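Local coordinates for aminotransferase AspB (Helicobacter pylori 26695, PDB 3EZS), which probably transfers amino groups between amino acids and keto acids with the help of pyridoxal 5'-phosphate, as a class I/II aminotransferase, at residues R13-E18 with N318-A323; P336-G341 with I345-V350. All coordinates share one frame; numbering follows the deposited sequence.

Interaction 1 of 2, residues R13-E18 with N318-A323; sequences RALLKE and NGENFA
L15 reaches from the helix 8-16 to the first turn of the helix 319-330. Its CB points toward that turn. CG stands anti to the backbone N (chi1 -179°), which carries the fork of the side chain over to the other helix. The two methyl groups then part. CD1 goes to the carboxylate of E320 and lies 3.8 Å from E320 OE2. CD2 settles on the backbone, 3.7 Å from E320 O, and also meets A323 CB at 4.0 Å. The side chains of L15 and E320 approach at a slant. The acid end of E320 is turned to Y339, whose OH is hydrogen-bonded to OE2. L16 adds a looser touch, with CD2 4.1 Å from A323 O. No hydrogen bond joins the two segments, so the contact is van der Waals packing. N318 caps the start of the helix 319-330: its OD1 accepts from N321 N at 2.9 Å. The bond is nearly straight, with 165° at the hydrogen. P336 of strand 335-336 touches both L15 and A323, and Y327 further along the helix 319-330 meets L16. The N-terminal helix thus packs on the helix 319-330 beside the edge of the three-stranded sheet.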
loop_
_atom_site.group_PDB
_atom_site.type_symbol
_atom_site.label_atom_id
_atom_site.label_comp_id
_atom_site.label_asym_id
_atom_site.label_seq_id
_atom_site.Cartn_x
_atom_site.Cartn_y
_atom_site.Cartn_z
ATOM N N ARG A 13 -4.700 -2.049 26.713
ATOM C CA ARG A 13 -3.683 -2.919 27.304
ATOM C C ARG A 13 -3.113 -2.255 28.551
ATOM O O ARG A 13 -2.977 -2.913 29.591
ATOM C CB ARG A 13 -2.572 -3.210 26.289
ATOM C CG ARG A 13 -1.512 -4.239 26.732
ATOM C CD ARG A 13 -0.641 -4.648 25.525
ATOM N NE ARG A 13 0.028 -3.479 24.928
ATOM C CZ ARG A 13 0.624 -3.443 23.731
ATOM N NH1 ARG A 13 0.653 -4.514 22.938
ATOM N NH2 ARG A 13 1.182 -2.305 23.314
ATOM N N ALA A 14 -2.820 -0.956 28.469
ATOM C CA ALA A 14 -2.271 -0.201 29.609
ATOM C C ALA A 14 -3.239 -0.139 30.775
ATOM O O ALA A 14 -2.830 -0.282 31.923
ATOM C CB ALA A 14 -1.881 1.221 29.196
ATOM N N LEU A 15 -4.519 0.091 30.477
ATOM C CA LEU A 15 -5.562 0.152 31.505
ATOM C C LEU A 15 -5.712 -1.166 32.301
ATOM O O LEU A 15 -5.912 -1.150 33.511
ATOM C CB LEU A 15 -6.903 0.479 30.847
ATOM C CG LEU A 15 -8.117 0.613 31.773
ATOM C CD1 LEU A 15 -8.046 1.868 32.692
ATOM C CD2 LEU A 15 -9.375 0.596 30.970
ATOM N N LEU A 16 -5.623 -2.292 31.609
ATOM C CA LEU A 16 -5.841 -3.605 32.221
ATOM C C LEU A 16 -4.575 -4.351 32.686
ATOM O O LEU A 16 -4.683 -5.409 33.300
ATOM C CB LEU A 16 -6.624 -4.480 31.228
ATOM C CG LEU A 16 -7.929 -3.896 30.674
ATOM C CD1 LEU A 16 -8.615 -4.877 29.660
ATOM C CD2 LEU A 16 -8.878 -3.523 31.814
ATOM N N LYS A 17 -3.400 -3.781 32.417
ATOM C CA LYS A 17 -2.089 -4.386 32.726
ATOM C C LYS A 17 -1.915 -4.848 34.178
ATOM O O LYS A 17 -1.363 -5.907 34.428
ATOM C CB LYS A 17 -0.975 -3.401 32.339
ATOM C CG LYS A 17 0.438 -3.961 32.376
ATOM C CD LYS A 17 1.441 -2.971 31.752
ATOM N N GLU A 18 -2.418 -4.077 35.131
ATOM C CA GLU A 18 -2.293 -4.443 36.535
ATOM C C GLU A 18 -3.386 -5.404 37.037
ATOM O O GLU A 18 -3.425 -5.698 38.240
ATOM C CB GLU A 18 -2.278 -3.174 37.396
ATOM C CG GLU A 18 -1.138 -2.218 37.044
ATOM C CD GLU A 18 -1.112 -0.953 37.902
ATOM O OE1 GLU A 18 -1.963 -0.821 38.816
ATOM O OE2 GLU A 18 -0.228 -0.098 37.651
ATOM N N ASN A 318 -18.589 5.463 34.144
ATOM C CA ASN A 318 -17.276 5.799 33.613
ATOM C C ASN A 318 -16.789 4.587 32.822
ATOM O O ASN A 318 -16.676 3.486 33.376
ATOM C CB ASN A 318 -16.316 6.114 34.769
ATOM C CG ASN A 318 -14.924 6.492 34.294
ATOM O OD1 ASN A 318 -13.995 5.702 34.397
ATOM N ND2 ASN A 318 -14.783 7.686 33.731
ATOM N N GLY A 319 -16.506 4.776 31.539
ATOM C CA GLY A 319 -16.055 3.676 30.675
ATOM C C GLY A 319 -14.799 2.951 31.142
ATOM O O GLY A 319 -14.738 1.700 31.121
ATOM N N GLU A 320 -13.792 3.724 31.555
ATOM C CA GLU A 320 -12.526 3.157 32.018
ATOM C C GLU A 320 -12.721 2.282 33.245
ATOM O O GLU A 320 -12.277 1.136 33.282
ATOM C CB GLU A 320 -11.498 4.258 32.309
ATOM C CG GLU A 320 -10.828 4.882 31.066
ATOM C CD GLU A 320 -9.605 5.720 31.460
ATOM O OE1 GLU A 320 -9.779 6.754 32.151
ATOM O OE2 GLU A 320 -8.468 5.328 31.089
ATOM N N ASN A 321 -13.398 2.829 34.246
ATOM C CA ASN A 321 -13.701 2.089 35.452
ATOM C C ASN A 321 -14.568 0.855 35.229
ATOM O O ASN A 321 -14.352 -0.175 35.886
ATOM C CB ASN A 321 -14.365 3.009 36.477
ATOM C CG ASN A 321 -13.396 4.033 37.049
ATOM O OD1 ASN A 321 -12.184 3.975 36.802
ATOM N ND2 ASN A 321 -13.921 4.963 37.828
ATOM N N PHE A 322 -15.544 0.961 34.330
ATOM C CA PHE A 322 -16.429 -0.155 34.016
ATOM C C PHE A 322 -15.628 -1.266 33.339
ATOM O O PHE A 322 -15.826 -2.435 33.626
ATOM C CB PHE A 322 -17.579 0.316 33.109
ATOM C CG PHE A 322 -18.642 -0.724 32.859
ATOM C CD1 PHE A 322 -19.688 -0.891 33.744
ATOM C CD2 PHE A 322 -18.616 -1.509 31.719
ATOM C CE1 PHE A 322 -20.675 -1.847 33.513
ATOM C CE2 PHE A 322 -19.603 -2.445 31.471
ATOM C CZ PHE A 322 -20.633 -2.626 32.386
ATOM N N ALA A 323 -14.724 -0.885 32.442
ATOM C CA ALA A 323 -13.882 -1.862 31.740
ATOM C C ALA A 323 -13.025 -2.641 32.728
ATOM O O ALA A 323 -12.915 -3.848 32.592
ATOM C CB ALA A 323 -12.988 -1.194 30.676
#

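Interaction 2 of 2, residues P336-G341 with I345-V350; sequences PALYLG and IGADYV
With chi1 at -170°, the L338 side chain swings away from its own N, and CD1 comes to A347 CB at 3.9 Å. Y349 holds CG anti to its carbonyl carbon (chi1 -64°). The ring leads away from the 336-341 segment to stack with that of Y313, while Y349 CB stays 3.9 Å from A337 CB. The methyl of A337 also presses on the G346 peptide, with CB 3.4 Å from G346 O. One direct hydrogen bond joins the segments: A337 N donates to Y349 O at 3.0 Å. It is almost straight, but the donor sits above the carbonyl plane, 42° out of it. Next to it a water bridges the backbones. It accepts from L338 N and donates to G346 O, each at 3.0 Å. G346 has a positive phi, and its backbone lies close against A337 and L338. The same G346 O accepts from Y349 N and closes a type I turn, G346 to Y349. P336 and V350 form an antiparallel, non-hydrogen-bonded pair. The connection between edge strand 335-336 and strand 349-353 thus carries a 3-10 segment at 337-340. This small three-stranded sheet is consistent with the C-terminal part of a class I/II aminotransferase.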
loop_
_atom_site.group_PDB
_atom_site.type_symbol
_atom_site.label_atom_id
_atom_site.label_comp_id
_atom_site.label_asym_id
_atom_site.label_seq_id
_atom_site.Cartn_x
_atom_site.Cartn_y
_atom_site.Cartn_z
ATOM N N PRO A 336 -13.261 1.193 26.457
ATOM C CA PRO A 336 -13.730 2.516 26.849
ATOM C C PRO A 336 -13.730 3.440 25.624
ATOM O O PRO A 336 -12.706 3.521 24.914
ATOM C CB PRO A 336 -12.675 2.974 27.861
ATOM C CG PRO A 336 -12.063 1.771 28.362
ATOM C CD PRO A 336 -12.066 0.804 27.224
ATOM N N ALA A 337 -14.858 4.117 25.378
ATOM C CA ALA A 337 -14.996 4.991 24.205
ATOM C C ALA A 337 -14.106 6.228 24.265
ATOM O O ALA A 337 -13.889 6.886 23.234
ATOM C CB ALA A 337 -16.459 5.376 23.964
ATOM N N LEU A 338 -13.583 6.535 25.452
ATOM C CA LEU A 338 -12.669 7.650 25.634
ATOM C C LEU A 338 -11.475 7.496 24.695
ATOM O O LEU A 338 -11.006 8.477 24.087
ATOM C CB LEU A 338 -12.202 7.704 27.085
ATOM C CG LEU A 338 -11.418 8.920 27.587
ATOM C CD1 LEU A 338 -12.359 10.148 27.809
ATOM C CD2 LEU A 338 -10.673 8.527 28.883
ATOM N N TYR A 339 -11.032 6.247 24.538
ATOM C CA TYR A 339 -9.890 5.904 23.696
ATOM C C TYR A 339 -10.138 6.043 22.198
ATOM O O TYR A 339 -9.209 5.882 21.415
ATOM C CB TYR A 339 -9.384 4.482 23.995
ATOM C CG TYR A 339 -9.074 4.184 25.449
ATOM C CD1 TYR A 339 -8.690 5.193 26.346
ATOM C CD2 TYR A 339 -9.057 2.872 25.905
ATOM C CE1 TYR A 339 -8.381 4.907 27.669
ATOM C CE2 TYR A 339 -8.729 2.570 27.230
ATOM C CZ TYR A 339 -8.404 3.593 28.106
ATOM O OH TYR A 339 -8.105 3.304 29.419
ATOM N N LEU A 340 -11.378 6.317 21.799
ATOM C CA LEU A 340 -11.713 6.553 20.404
ATOM C C LEU A 340 -12.015 8.018 20.108
ATOM O O LEU A 340 -12.307 8.358 18.964
ATOM C CB LEU A 340 -12.923 5.701 19.993
ATOM C CG LEU A 340 -12.716 4.201 19.886
ATOM C CD1 LEU A 340 -14.021 3.516 19.515
ATOM C CD2 LEU A 340 -11.639 3.891 18.865
ATOM N N GLY A 341 -11.928 8.890 21.114
ATOM C CA GLY A 341 -12.275 10.284 20.936
ATOM C C GLY A 341 -11.287 11.263 21.500
ATOM O O GLY A 341 -10.238 10.888 21.992
ATOM N N ILE A 345 -14.834 13.135 24.972
ATOM C CA ILE A 345 -16.032 12.522 24.398
ATOM C C ILE A 345 -15.825 11.006 24.521
ATOM O O ILE A 345 -14.722 10.503 24.269
ATOM C CB ILE A 345 -16.231 12.934 22.915
ATOM C CG1 ILE A 345 -16.404 14.453 22.796
ATOM C CG2 ILE A 345 -17.403 12.204 22.298
ATOM C CD1 ILE A 345 -17.556 15.056 23.644
ATOM N N GLY A 346 -16.866 10.299 24.948
ATOM C CA GLY A 346 -16.811 8.835 25.124
ATOM C C GLY A 346 -16.587 8.372 26.554
ATOM O O GLY A 346 -16.691 7.176 26.838
ATOM N N ALA A 347 -16.296 9.321 27.452
ATOM C CA ALA A 347 -15.989 9.047 28.863
ATOM C C ALA A 347 -17.015 8.174 29.585
ATOM O O ALA A 347 -16.635 7.360 30.419
ATOM C CB ALA A 347 -15.793 10.374 29.633
ATOM N N ASP A 348 -18.291 8.322 29.230
ATOM C CA ASP A 348 -19.397 7.574 29.871
ATOM C C ASP A 348 -19.883 6.359 29.089
ATOM O O ASP A 348 -21.014 5.912 29.294
ATOM C CB ASP A 348 -20.594 8.514 30.051
ATOM C CG ASP A 348 -20.227 9.788 30.767
ATOM O OD1 ASP A 348 -19.395 9.711 31.703
ATOM O OD2 ASP A 348 -20.788 10.849 30.397
ATOM N N TYR A 349 -19.042 5.831 28.193
ATOM C CA TYR A 349 -19.392 4.675 27.374
ATOM C C TYR A 349 -18.282 3.666 27.210
ATOM O O TYR A 349 -17.091 4.005 27.309
ATOM C CB TYR A 349 -19.756 5.143 25.958
ATOM C CG TYR A 349 -20.979 6.021 25.902
ATOM C CD1 TYR A 349 -20.876 7.391 26.114
ATOM C CD2 TYR A 349 -22.240 5.477 25.654
ATOM C CE1 TYR A 349 -21.988 8.195 26.074
ATOM C CE2 TYR A 349 -23.366 6.275 25.621
ATOM C CZ TYR A 349 -23.231 7.636 25.830
ATOM O OH TYR A 349 -24.326 8.452 25.818
ATOM N N VAL A 350 -18.685 2.411 26.970
ATOM C CA VAL A 350 -17.755 1.365 26.527
ATOM C C VAL A 350 -18.356 0.900 25.214
ATOM O O VAL A 350 -19.595 0.902 25.050
ATOM C CB VAL A 350 -17.547 0.138 27.484
ATOM C CG1 VAL A 350 -16.837 0.565 28.763
ATOM C CG2 VAL A 350 -18.858 -0.623 27.774
HETATM O O HOH W 1 -14.556 5.601 28.146
#

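How the interactions relate
The helix 8-16 comes first along the chain. Interaction 1 joins its end to the start of the helix 319-330, about 300 residues later, closing a loop that takes in the whole seven-stranded sheet. Interaction 2 follows in series. It closes a short loop between strands 335-336 and 349-353, so the two neither nest nor cross. The centres of interaction 1 and interaction 2 are about 11 Å apart, and the two touch directly. A probable hydrogen bond runs from G319 N to A347 O, and L15 CD2 packs against Y339 OH. The N-terminal helix, the helix 319-330 and the small antiparallel sheet are thereby tied together.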